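PDB 3MCU: dipicolinate synthase, B chain from Bacillus cereus, which probably works together with subunit A (DpaA) to convert dihydrodipicolinate into dipicolinate, with NADP as coenzyme, during sporulation. Local coordinates for residues 85-90 / 123-128; 149-154 / 184-189; 5-10 / 35-40; 77-82 / 111-116; 11-16 / 92-97. All blocks are in the same frame, centred on the assembly; numbering follows the deposited sequence.

Interaction 1: 85-90 / 123-128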
# COMPACT_ATOMS: atom_id res chain seq x y z
N LEU D 85 18.58 21.87 -9.15
CA LEU D 85 18.21 22.71 -8.03
C LEU D 85 18.87 22.18 -6.79
O LEU D 85 19.09 20.97 -6.66
CB LEU D 85 16.68 22.71 -7.84
CG LEU D 85 15.84 23.04 -9.07
CD1 LEU D 85 14.35 22.66 -8.85
CD2 LEU D 85 16.00 24.50 -9.41
N ASP D 86 19.19 23.08 -5.88
CA ASP D 86 19.62 22.69 -4.55
C ASP D 86 18.42 22.29 -3.69
O ASP D 86 18.53 21.50 -2.77
CB ASP D 86 20.36 23.87 -3.90
CG ASP D 86 21.64 24.21 -4.63
OD1 ASP D 86 22.39 23.27 -4.95
OD2 ASP D 86 21.89 25.40 -4.91
N CYS D 87 17.26 22.86 -4.01
CA CYS D 87 16.04 22.53 -3.33
C CYS D 87 14.86 22.84 -4.24
O CYS D 87 14.87 23.82 -4.98
CB CYS D 87 15.92 23.33 -2.02
SG CYS D 87 14.48 22.85 -1.04
N MSE D 88 13.85 21.97 -4.19
CA MSE D 88 12.59 22.21 -4.87
C MSE D 88 11.53 22.46 -3.80
O MSE D 88 11.38 21.66 -2.88
CB MSE D 88 12.21 21.00 -5.74
CG MSE D 88 10.85 21.09 -6.44
SE MSE D 88 10.76 22.56 -7.73
CE MSE D 88 8.81 22.64 -8.02
N VAL D 89 10.82 23.59 -3.90
CA VAL D 89 9.69 23.89 -3.02
C VAL D 89 8.40 23.73 -3.80
O VAL D 89 8.31 24.17 -4.95
CB VAL D 89 9.71 25.36 -2.52
CG1 VAL D 89 8.43 25.68 -1.74
CG2 VAL D 89 10.94 25.62 -1.67
N ILE D 90 7.40 23.08 -3.20
CA ILE D 90 6.05 23.10 -3.76
C ILE D 90 5.10 23.71 -2.72
O ILE D 90 4.97 23.20 -1.61
CB ILE D 90 5.54 21.70 -4.15
CG1 ILE D 90 6.56 20.96 -5.04
CG2 ILE D 90 4.16 21.80 -4.83
CD1 ILE D 90 6.12 19.51 -5.37
N PRO D 123 16.90 17.90 -1.88
CA PRO D 123 15.70 18.09 -1.08
C PRO D 123 14.52 18.72 -1.81
O PRO D 123 14.65 19.65 -2.63
CB PRO D 123 16.17 18.98 0.08
CG PRO D 123 17.40 19.70 -0.46
CD PRO D 123 18.03 18.76 -1.45
N VAL D 124 13.34 18.17 -1.50
CA VAL D 124 12.06 18.71 -1.93
C VAL D 124 11.32 19.08 -0.67
O VAL D 124 11.19 18.27 0.25
CB VAL D 124 11.25 17.65 -2.70
CG1 VAL D 124 9.84 18.12 -2.95
CG2 VAL D 124 11.95 17.29 -4.01
N VAL D 125 10.84 20.33 -0.62
CA VAL D 125 10.09 20.83 0.53
C VAL D 125 8.65 21.04 0.12
O VAL D 125 8.38 21.71 -0.88
CB VAL D 125 10.65 22.18 1.05
CG1 VAL D 125 9.67 22.84 1.99
CG2 VAL D 125 11.99 21.96 1.74
N LEU D 126 7.74 20.46 0.89
CA LEU D 126 6.31 20.48 0.57
C LEU D 126 5.53 21.26 1.63
O LEU D 126 5.76 21.07 2.81
CB LEU D 126 5.78 19.03 0.56
CG LEU D 126 6.39 18.04 -0.44
CD1 LEU D 126 5.80 16.63 -0.26
CD2 LEU D 126 6.14 18.55 -1.86
N ALA D 127 4.60 22.12 1.19
CA ALA D 127 3.62 22.74 2.10
C ALA D 127 2.21 22.24 1.82
O ALA D 127 1.51 22.76 0.94
CB ALA D 127 3.65 24.27 2.00
N VAL D 128 1.78 21.25 2.58
CA VAL D 128 0.49 20.63 2.37
C VAL D 128 -0.67 21.58 2.61
O VAL D 128 -0.60 22.49 3.43
CB VAL D 128 0.32 19.38 3.24
CG1 VAL D 128 1.49 18.44 3.00
CG2 VAL D 128 0.25 19.77 4.69
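Met88, Val89 and Ile90 pair with Val124, Val125 and Leu126 as neighbouring parallel strands in the central sheet of the flavoprotein-type alpha/beta fold. The strand axes lie 13° apart.

Four backbone hydrogen bonds join them. Met88 N donates to Pro123 O and Met88 O accepts from Val125 N (2.7 Å); two residues on, Ile90 N donates to Val125 O and Ile90 O accepts from Ala127 N. Met88 and Ile90 thus turn both polar groups to the partner strand, while Val89 N and O serve strand 7-12 on the other flank. CA-H...O contacts fill the intervals, as where Val89 CA lies 3.3 Å from Val125 O.

Apolar contacts divide between the two faces. Cys87 and Val125 meet on one, where Cys87 SG, anti to its own backbone N (chi1 -175°), leans along the strand to within 3.8 Å of Val125 CG2. Helix 174-181 lies over this face, touching Val89 and Val125. Met88, Ile90, Val124 and Leu126 occupy the reverse face. There the Met88 side chain meets that of Val124 at its CB, 4.1 Å from Val124 CG2; beyond that its selenomethionine chain bends at chi2 and runs off toward Ala113 of helix 109-118.

At the entry to the pair, Asp86 O sits 3.1 Å from Pro123 CD, and the Asp86 carboxylate reaches back to Arg7 N on strand 7-12. Farther along, Ile90 and Leu126 lie side by side and point the same way, with Ile90 CD1 3.6 Å from Leu126 CD2.

Interaction 2: 149-154 / 184-189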
# COMPACT_ATOMS: atom_id res chain seq x y z
N ASN D 149 14.82 12.47 1.25
CA ASN D 149 14.91 13.79 0.64
C ASN D 149 13.60 14.56 0.53
O ASN D 149 13.50 15.54 -0.21
CB ASN D 149 15.60 13.68 -0.71
CG ASN D 149 16.91 12.93 -0.61
OD1 ASN D 149 17.74 13.20 0.28
ND2 ASN D 149 17.11 11.97 -1.50
N ILE D 150 12.59 14.15 1.28
CA ILE D 150 11.36 14.92 1.29
C ILE D 150 11.10 15.55 2.64
O ILE D 150 11.16 14.87 3.66
CB ILE D 150 10.15 14.10 0.77
CG1 ILE D 150 10.38 13.78 -0.70
CG2 ILE D 150 8.87 14.93 0.96
CD1 ILE D 150 9.61 12.63 -1.25
N TYR D 151 10.82 16.85 2.65
CA TYR D 151 10.59 17.56 3.89
C TYR D 151 9.28 18.34 3.89
O TYR D 151 8.80 18.78 2.85
CB TYR D 151 11.78 18.49 4.20
CG TYR D 151 13.09 17.72 4.19
CD1 TYR D 151 13.54 17.06 5.34
CD2 TYR D 151 13.86 17.63 3.04
CE1 TYR D 151 14.73 16.35 5.34
CE2 TYR D 151 15.05 16.90 3.03
CZ TYR D 151 15.47 16.27 4.18
OH TYR D 151 16.65 15.56 4.18
N PHE D 152 8.72 18.54 5.08
CA PHE D 152 7.45 19.23 5.20
C PHE D 152 7.56 20.54 5.97
O PHE D 152 8.25 20.63 6.99
CB PHE D 152 6.40 18.32 5.86
CG PHE D 152 5.86 17.28 4.93
CD1 PHE D 152 6.67 16.25 4.48
CD2 PHE D 152 4.54 17.30 4.52
CE1 PHE D 152 6.17 15.28 3.64
CE2 PHE D 152 4.05 16.35 3.68
CZ PHE D 152 4.85 15.33 3.24
N VAL D 153 6.89 21.56 5.45
CA VAL D 153 6.68 22.75 6.25
C VAL D 153 5.73 22.30 7.36
O VAL D 153 4.72 21.64 7.08
CB VAL D 153 6.03 23.87 5.40
CG1 VAL D 153 5.80 25.13 6.25
CG2 VAL D 153 6.90 24.18 4.18
N PRO D 154 6.06 22.61 8.63
CA PRO D 154 5.19 22.18 9.74
C PRO D 154 3.73 22.48 9.45
O PRO D 154 3.40 23.54 8.90
CB PRO D 154 5.70 23.02 10.92
CG PRO D 154 7.17 23.24 10.60
CD PRO D 154 7.22 23.40 9.10
N GLY D 184 19.72 18.77 5.11
CA GLY D 184 19.14 17.44 5.24
C GLY D 184 18.42 17.17 6.55
O GLY D 184 18.39 16.03 7.03
N LYS D 185 17.82 18.20 7.14
CA LYS D 185 17.09 18.01 8.39
C LYS D 185 15.65 18.45 8.25
O LYS D 185 15.34 19.41 7.52
CB LYS D 185 17.75 18.79 9.52
CG LYS D 185 19.25 18.96 9.39
CD LYS D 185 20.00 17.67 9.72
CE LYS D 185 20.47 17.70 11.16
NZ LYS D 185 20.72 19.13 11.57
N GLN D 186 14.76 17.77 8.97
CA GLN D 186 13.36 18.17 9.04
C GLN D 186 13.19 19.21 10.16
O GLN D 186 13.57 18.95 11.30
CB GLN D 186 12.47 16.93 9.26
CG GLN D 186 10.99 17.20 9.57
CD GLN D 186 10.28 17.96 8.47
OE1 GLN D 186 10.17 17.47 7.33
NE2 GLN D 186 9.79 19.16 8.79
N LEU D 187 12.65 20.39 9.84
CA LEU D 187 12.33 21.40 10.85
C LEU D 187 11.32 20.89 11.90
O LEU D 187 10.25 20.40 11.54
CB LEU D 187 11.77 22.66 10.20
CG LEU D 187 11.27 23.74 11.19
CD1 LEU D 187 12.41 24.27 12.06
CD2 LEU D 187 10.56 24.88 10.49
N GLN D 188 11.67 21.02 13.18
CA GLN D 188 10.80 20.56 14.26
C GLN D 188 10.32 21.74 15.09
O GLN D 188 11.01 22.76 15.17
CB GLN D 188 11.53 19.58 15.18
CG GLN D 188 12.07 18.31 14.50
CD GLN D 188 10.99 17.46 13.85
OE1 GLN D 188 11.30 16.57 13.07
NE2 GLN D 188 9.72 17.72 14.18
N PRO D 189 9.13 21.63 15.72
CA PRO D 189 8.16 20.53 15.58
C PRO D 189 7.46 20.54 14.23
O PRO D 189 7.14 21.60 13.70
CB PRO D 189 7.15 20.80 16.70
CG PRO D 189 7.28 22.27 17.00
CD PRO D 189 8.74 22.59 16.77
O HOH W 1 10.40 14.76 6.71
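Gln186 reaches across to the backbone of Phe152 and pairs with its N-H and C=O much as a neighbouring strand would. Its CB lies near Tyr151 CD1, at 4.1 Å. CG stands anti to the backbone N (chi1 171°), and a bend at chi2 then swings the amide over to the edge of strand 150-152. CD comes level with the Phe152 peptide groups, 3.7 Å from Phe152 O. From here the two amide atoms part. OE1 accepts from Phe152 N at 2.9 Å, nearly straight (174°) and on a lone pair in the carbonyl plane; it also takes a bond from a water that donates its second hydrogen to Ile150 O. Gln186 NE2 gives one hydrogen to Phe152 O at 2.8 Å. The other goes to Leu187 O, and both acceptors lie within a few degrees of the amide plane. Four bonds therefore fix the rotation of the amide and keep it edge-on to the strand.

Two further contacts flank this amide. On one side the Tyr151 ring runs beside the backbone of Gly184 and Lys185, with Tyr151 OH 3.3 Å from Gly184 CA. Gly184 has positive phi and ends the preceding helix in a Schellman motif. On the other side Pro154 and Leu187 make an apolar contact, crossing at about a right angle, Pro154 CG lying 3.8 Å from Leu187 CD2.

Lys148 of a neighbouring subunit makes a cation-pi contact with Tyr151. Within the chain, strand 150-156 pairs with strand 124-130, Phe152 packs on helix 138-145, and Tyr151, Pro154 and Leu187 touch helix 174-181.

Interaction 3: 5-10 / 35-40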
# COMPACT_ATOMS: atom_id res chain seq x y z
N GLY D 5 22.86 32.14 -2.42
CA GLY D 5 23.52 31.41 -3.49
C GLY D 5 22.87 30.10 -3.92
O GLY D 5 23.26 29.53 -4.93
N LYS D 6 21.88 29.62 -3.17
CA LYS D 6 21.22 28.34 -3.50
C LYS D 6 20.32 28.50 -4.71
O LYS D 6 19.72 29.55 -4.90
CB LYS D 6 20.39 27.84 -2.32
CG LYS D 6 21.15 27.53 -1.08
CD LYS D 6 22.19 26.45 -1.32
CE LYS D 6 23.12 26.31 -0.11
NZ LYS D 6 24.12 25.22 -0.32
N ARG D 7 20.22 27.47 -5.54
CA ARG D 7 19.25 27.49 -6.63
C ARG D 7 17.97 26.77 -6.18
O ARG D 7 17.96 25.56 -5.93
CB ARG D 7 19.83 26.87 -7.91
CG ARG D 7 18.87 26.85 -9.11
CD ARG D 7 19.48 26.13 -10.33
NE ARG D 7 20.65 26.83 -10.85
CZ ARG D 7 21.84 26.27 -11.07
NH1 ARG D 7 22.83 27.00 -11.54
NH2 ARG D 7 22.04 24.98 -10.81
N ILE D 8 16.89 27.52 -6.06
CA ILE D 8 15.68 27.02 -5.44
C ILE D 8 14.50 27.07 -6.39
O ILE D 8 14.13 28.14 -6.91
CB ILE D 8 15.36 27.79 -4.15
CG1 ILE D 8 16.49 27.60 -3.14
CG2 ILE D 8 14.02 27.35 -3.53
CD1 ILE D 8 16.34 28.45 -1.93
N GLY D 9 13.90 25.91 -6.63
CA GLY D 9 12.72 25.82 -7.47
C GLY D 9 11.52 26.16 -6.61
O GLY D 9 11.47 25.83 -5.42
N PHE D 10 10.55 26.83 -7.20
CA PHE D 10 9.34 27.17 -6.49
C PHE D 10 8.16 26.87 -7.39
O PHE D 10 7.91 27.57 -8.39
CB PHE D 10 9.35 28.64 -6.05
CG PHE D 10 8.45 28.92 -4.88
CD1 PHE D 10 8.98 29.23 -3.64
CD2 PHE D 10 7.08 28.86 -5.02
CE1 PHE D 10 8.15 29.47 -2.56
CE2 PHE D 10 6.25 29.10 -3.94
CZ PHE D 10 6.79 29.41 -2.71
N GLU D 35 18.76 32.05 -5.83
CA GLU D 35 18.32 32.10 -7.21
C GLU D 35 17.02 31.29 -7.30
O GLU D 35 17.01 30.09 -7.01
CB GLU D 35 19.42 31.51 -8.10
CG GLU D 35 19.09 31.42 -9.57
CD GLU D 35 20.16 30.65 -10.35
OE1 GLU D 35 19.84 29.58 -10.92
OE2 GLU D 35 21.32 31.10 -10.37
N VAL D 36 15.94 31.94 -7.68
CA VAL D 36 14.62 31.31 -7.67
C VAL D 36 14.07 30.97 -9.06
O VAL D 36 13.89 31.87 -9.88
CB VAL D 36 13.62 32.22 -6.96
CG1 VAL D 36 12.25 31.58 -6.86
CG2 VAL D 36 14.15 32.57 -5.60
N ARG D 37 13.82 29.68 -9.33
CA ARG D 37 13.23 29.26 -10.61
C ARG D 37 11.78 28.86 -10.44
O ARG D 37 11.48 27.80 -9.89
CB ARG D 37 14.00 28.09 -11.26
CG ARG D 37 15.47 27.94 -10.88
CD ARG D 37 16.45 28.80 -11.69
NE ARG D 37 16.43 28.53 -13.13
CZ ARG D 37 17.48 28.64 -13.95
NH1 ARG D 37 18.68 28.99 -13.49
NH2 ARG D 37 17.32 28.40 -15.23
N PRO D 38 10.85 29.70 -10.93
CA PRO D 38 9.42 29.39 -10.78
C PRO D 38 8.97 28.25 -11.68
O PRO D 38 9.40 28.14 -12.83
CB PRO D 38 8.73 30.70 -11.20
CG PRO D 38 9.81 31.74 -11.23
CD PRO D 38 11.07 31.01 -11.56
N VAL D 39 8.09 27.41 -11.14
CA VAL D 39 7.48 26.33 -11.90
C VAL D 39 5.97 26.40 -11.72
O VAL D 39 5.46 26.38 -10.59
CB VAL D 39 8.01 24.96 -11.41
CG1 VAL D 39 7.52 23.83 -12.31
CG2 VAL D 39 9.53 24.97 -11.36
N VAL D 40 5.24 26.51 -12.82
CA VAL D 40 3.79 26.57 -12.75
C VAL D 40 3.16 25.34 -13.39
O VAL D 40 3.51 24.96 -14.51
CB VAL D 40 3.22 27.84 -13.43
CG1 VAL D 40 3.72 29.07 -12.72
CG2 VAL D 40 3.62 27.89 -14.89
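The carboxylate of Glu35 is approached on both faces by arginines: Arg7 NE and Arg37 NH1 form salt bridges to its OE1 from opposite sides of the carboxylate plane, each at 2.9 Å. Both guanidinium groups offer an edge, since OE1 lies close to the plane of each, and the two planes stand nearly perpendicular (89°). The shared oxygen holds both arginines in one salt-bridge network, with Arg7 NE and Arg37 NH1 3.9 Å apart. Arg7 and Glu35 run side by side, both with CG anti to the backbone N, and a bend at chi3 of Arg7 brings NE to the acid. Arg7 NH2 has a further partner in Pro84 O.

Beneath this network the backbones pair in parallel. Ile8 N bonds Glu35 O in an almost straight line (2.7 Å, 177°), Ile8 O accepts from Arg37 N, and Phe10 uses N and O toward Arg37 O and Val39 N.

Phe10 and Val36 occupy the reverse face, Phe10 CB 4.2 Å from Val36 CG1, and pack on helix 23-31. That helix connects the two strands in a beta-alpha-beta crossover; strand 87-94 flanks strand 7-12 on its other edge.

Interaction 4: 77-82 / 111-116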
# COMPACT_ATOMS: atom_id res chain seq x y z
N GLU D 77 12.19 18.84 -17.37
CA GLU D 77 13.18 17.77 -17.43
C GLU D 77 14.64 18.21 -17.22
O GLU D 77 15.39 17.53 -16.53
CB GLU D 77 13.03 16.96 -18.73
CG GLU D 77 11.65 16.31 -18.87
CD GLU D 77 11.51 15.41 -20.09
OE1 GLU D 77 12.55 15.01 -20.68
OE2 GLU D 77 10.36 15.09 -20.47
N PRO D 78 15.04 19.36 -17.79
CA PRO D 78 16.45 19.78 -17.66
C PRO D 78 16.83 20.12 -16.23
O PRO D 78 18.02 20.26 -15.94
CB PRO D 78 16.54 21.04 -18.53
CG PRO D 78 15.31 21.04 -19.38
CD PRO D 78 14.26 20.31 -18.61
N LEU D 79 15.84 20.26 -15.35
CA LEU D 79 16.08 20.49 -13.93
C LEU D 79 16.83 19.31 -13.35
O LEU D 79 17.35 19.39 -12.24
CB LEU D 79 14.76 20.67 -13.18
CG LEU D 79 14.21 22.06 -12.87
CD1 LEU D 79 14.75 23.11 -13.83
CD2 LEU D 79 12.67 22.08 -12.82
N GLY D 80 16.87 18.21 -14.10
CA GLY D 80 17.59 17.03 -13.69
C GLY D 80 19.07 17.06 -14.07
O GLY D 80 19.93 17.27 -13.22
N PRO D 81 19.37 16.85 -15.36
CA PRO D 81 20.78 16.86 -15.78
C PRO D 81 21.42 18.26 -15.93
O PRO D 81 22.60 18.43 -15.60
CB PRO D 81 20.76 16.13 -17.12
CG PRO D 81 19.38 16.35 -17.65
CD PRO D 81 18.46 16.43 -16.45
N LYS D 82 20.67 19.25 -16.42
CA LYS D 82 21.30 20.50 -16.84
C LYS D 82 21.40 21.58 -15.77
O LYS D 82 22.49 22.06 -15.49
CB LYS D 82 20.67 21.04 -18.12
CG LYS D 82 20.55 19.96 -19.18
CD LYS D 82 20.71 20.49 -20.60
CE LYS D 82 20.85 19.31 -21.56
NZ LYS D 82 21.17 19.73 -22.96
N LEU D 111 5.33 18.55 -10.77
CA LEU D 111 5.63 17.17 -10.39
C LEU D 111 6.91 16.67 -11.07
O LEU D 111 7.71 15.95 -10.45
CB LEU D 111 4.46 16.24 -10.75
CG LEU D 111 3.11 16.38 -10.02
CD1 LEU D 111 2.01 15.68 -10.78
CD2 LEU D 111 3.16 15.87 -8.60
N MSE D 112 7.09 17.03 -12.33
CA MSE D 112 8.29 16.63 -13.06
C MSE D 112 9.53 17.31 -12.47
O MSE D 112 10.61 16.72 -12.41
CB MSE D 112 8.17 16.93 -14.55
CG MSE D 112 9.47 16.70 -15.31
SE MSE D 112 9.99 14.79 -15.33
CE MSE D 112 8.67 14.12 -16.59
N ALA D 113 9.35 18.57 -12.04
CA ALA D 113 10.41 19.35 -11.40
C ALA D 113 10.84 18.70 -10.10
O ALA D 113 12.04 18.61 -9.81
CB ALA D 113 9.96 20.79 -11.14
N ALA D 114 9.86 18.26 -9.32
CA ALA D 114 10.09 17.57 -8.06
C ALA D 114 10.83 16.24 -8.28
O ALA D 114 11.74 15.89 -7.54
CB ALA D 114 8.77 17.34 -7.31
N LYS D 115 10.42 15.52 -9.32
CA LYS D 115 11.07 14.28 -9.70
C LYS D 115 12.53 14.53 -10.15
O LYS D 115 13.44 13.78 -9.76
CB LYS D 115 10.26 13.58 -10.81
CG LYS D 115 10.83 12.24 -11.26
CD LYS D 115 10.19 11.77 -12.56
CE LYS D 115 10.56 10.33 -12.87
NZ LYS D 115 10.12 9.91 -14.24
N ALA D 116 12.75 15.55 -10.98
CA ALA D 116 14.11 15.83 -11.48
C ALA D 116 15.04 16.23 -10.34
O ALA D 116 16.26 16.23 -10.49
CB ALA D 116 14.10 16.92 -12.56
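Leu79 and Gly80 rest on the methyl groups of Ala113 and Ala116, one turn apart on helix 109-118. No hydrogen bond crosses this contact. Leu79 uses two atoms: CD2 reaches Ala113 CB at 3.4 Å, and CB lies 3.9 Å from Ala116 CB. The small alanine side chains let the loop come close, and Gly80 CA stands only 4.3 Å from Ala116 CA. The Ala116 methyl faces the Gly80 backbone, its CB 3.7 Å from Gly80 CA, while Gly80 CA in turn makes a CA-H...O contact with Ala116 O.

At the outer side Glu77 and Met112 meet through their aliphatic parts, Glu77 CG lying 4.2 Å from the SE atom of selenomethionine Met112. The Met112 side chain starts anti to the backbone N (chi1 172°), then bends at both chi2 and chi3, which brings the selenium across the Glu77 side chain at a slant. It also touches Ile73 and Ala76 of helix 73-76.

The next shell sets both partners in place. Residues 77-79 form a short 3-10 turn, and Gly80 O accepts from Asn120 ND2, tying the loop to the chain just past the helix. Leu79 also packs on Ile70. Helix 109-118 is seated by its other flanks: Ala113 touches Met88, Ala114 meets Ile90 of strand 87-94, and Leu111 packs on helix 95-102. Lys115 NZ bonds Thr130 OG1 of a neighbouring subunit. The arrangement is that of a layered alpha/beta fold, in which a helix lying on the sheet has, along its side, the loop that leads into strand 87-94.

Interaction 5: 11-16 / 92-97. With PO4 (phosphate ion), chain J.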
# COMPACT_ATOMS: atom_id res chain seq x y z
N GLY D 11 7.45 25.81 -7.05
CA GLY D 11 6.31 25.36 -7.83
C GLY D 11 5.04 25.60 -7.05
O GLY D 11 5.05 25.67 -5.82
N PHE D 12 3.94 25.76 -7.77
CA PHE D 12 2.66 25.94 -7.11
C PHE D 12 1.56 25.27 -7.90
O PHE D 12 1.58 25.26 -9.13
CB PHE D 12 2.35 27.41 -6.84
CG PHE D 12 3.02 28.35 -7.78
CD1 PHE D 12 2.36 28.80 -8.90
CD2 PHE D 12 4.32 28.77 -7.55
CE1 PHE D 12 2.98 29.67 -9.78
CE2 PHE D 12 4.95 29.63 -8.43
CZ PHE D 12 4.28 30.08 -9.55
N THR D 13 0.62 24.70 -7.16
CA THR D 13 -0.41 23.85 -7.72
C THR D 13 -1.76 24.37 -7.25
O THR D 13 -1.84 24.98 -6.17
CB THR D 13 -0.22 22.38 -7.25
OG1 THR D 13 -0.41 22.29 -5.83
CG2 THR D 13 1.19 21.90 -7.58
N GLY D 14 -2.80 24.15 -8.05
CA GLY D 14 -4.16 24.51 -7.69
C GLY D 14 -4.67 25.81 -8.27
O GLY D 14 -4.14 26.32 -9.26
N SER D 15 -5.72 26.35 -7.65
CA SER D 15 -6.30 27.64 -8.02
C SER D 15 -5.27 28.77 -7.98
O SER D 15 -4.32 28.73 -7.19
CB SER D 15 -7.48 27.97 -7.10
OG SER D 15 -8.00 29.26 -7.36
N HIS D 16 -5.47 29.78 -8.82
CA HIS D 16 -4.54 30.91 -8.91
C HIS D 16 -4.65 31.86 -7.71
O HIS D 16 -3.64 32.27 -7.13
CB HIS D 16 -4.76 31.70 -10.21
CG HIS D 16 -4.86 30.85 -11.44
ND1 HIS D 16 -5.71 31.14 -12.48
CD2 HIS D 16 -4.21 29.71 -11.79
CE1 HIS D 16 -5.58 30.23 -13.42
NE2 HIS D 16 -4.68 29.35 -13.03
N PRO D 92 1.44 26.37 -2.64
CA PRO D 92 0.83 25.26 -1.89
C PRO D 92 0.88 23.94 -2.64
O PRO D 92 0.99 23.89 -3.85
CB PRO D 92 -0.64 25.71 -1.75
CG PRO D 92 -0.88 26.57 -2.94
CD PRO D 92 0.43 27.30 -3.18
N LEU D 93 0.80 22.86 -1.88
CA LEU D 93 0.73 21.52 -2.44
C LEU D 93 -0.70 21.02 -2.23
O LEU D 93 -1.13 20.78 -1.10
CB LEU D 93 1.71 20.62 -1.70
CG LEU D 93 2.20 19.30 -2.31
CD1 LEU D 93 1.82 18.12 -1.46
CD2 LEU D 93 1.77 19.12 -3.75
N THR D 94 -1.45 20.90 -3.32
CA THR D 94 -2.83 20.43 -3.24
C THR D 94 -2.88 18.94 -2.92
O THR D 94 -1.89 18.24 -3.07
CB THR D 94 -3.62 20.70 -4.54
OG1 THR D 94 -3.01 20.00 -5.63
CG2 THR D 94 -3.66 22.20 -4.85
N GLY D 95 -4.03 18.48 -2.46
CA GLY D 95 -4.24 17.06 -2.23
C GLY D 95 -4.03 16.27 -3.52
O GLY D 95 -3.38 15.23 -3.52
N ASN D 96 -4.55 16.79 -4.63
CA ASN D 96 -4.39 16.11 -5.90
C ASN D 96 -2.92 15.90 -6.28
O ASN D 96 -2.52 14.79 -6.67
CB ASN D 96 -5.15 16.84 -7.02
CG ASN D 96 -5.09 16.10 -8.35
OD1 ASN D 96 -5.54 14.96 -8.46
ND2 ASN D 96 -4.51 16.75 -9.36
N SER D 97 -2.11 16.95 -6.16
CA SER D 97 -0.68 16.86 -6.51
C SER D 97 0.12 16.05 -5.48
O SER D 97 1.06 15.36 -5.82
CB SER D 97 -0.06 18.26 -6.63
OG SER D 97 -0.67 19.02 -7.66
P PO4 J . -3.23 20.39 -9.44
O1 PO4 J . -2.15 21.44 -9.70
O2 PO4 J . -4.12 20.78 -8.27
O3 PO4 J . -4.06 20.25 -10.70
O4 PO4 J . -2.62 19.06 -9.10
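Thr13 OG1 is held from two directions by the turn at Pro92: it donates to Pro92 O at 2.9 Å and accepts from Thr94 N at 3.1 Å. Chi1 of 65° places this hydroxyl between its own backbone N and carbonyl carbon, turned toward residues 92-94. Thr13 N adds a weak bond to the same Pro92 O. The Thr13 methyl, CG2, points instead to Ser97, 3.4 Å from Ser97 OG, and Thr94 CG2 lies against Gly14 CA at 3.7 Å.

Two strand ends of the flavoprotein-type alpha/beta sheet meet here, where loops at the C-terminal edge commonly bind phosphate groups. Thr94 is the N-cap of helix 95-102, its OG1 accepting from Ser97 N. A phosphate ion, probably from the crystallisation liquor, sits at this helix start, where the helix dipole would favour an anion. Gly14 N donates to its O1, Thr94 OG1 to O2 (3.0 Å), and Asn96 ND2 to O4. Ser97 OG also reaches phosphate O4, at a distance modelled so short (2.4 Å) that its detail is doubtful. Ser41 OG is also hydrogen-bonded to the ion. Asn96 OD1 faces away to Thr106 N of a neighbouring subunit.

How the interactions relate
Four of the five contacts reach one sheet. Strand 87-94 is shared by interactions 1 and 5, strand 7-12 by interactions 3 and 5, and interaction 1 joins directly to interaction 3 through Val89 N and Gly9 O (2.8 Å). Interaction 2 continues the sheet beyond strand 124-130, where Leu126 N meets Tyr151 O at 2.8 Å. Interaction 4 lies on the helix layer and touches interaction 1 where Met88 CE approaches Ala113 CB (3.8 Å). The phosphate marks interaction 5, whose centre is about 13 Å from that of interaction 1; interaction 2 lies across the chain's centre, about 19 Å from interaction 5 between centres.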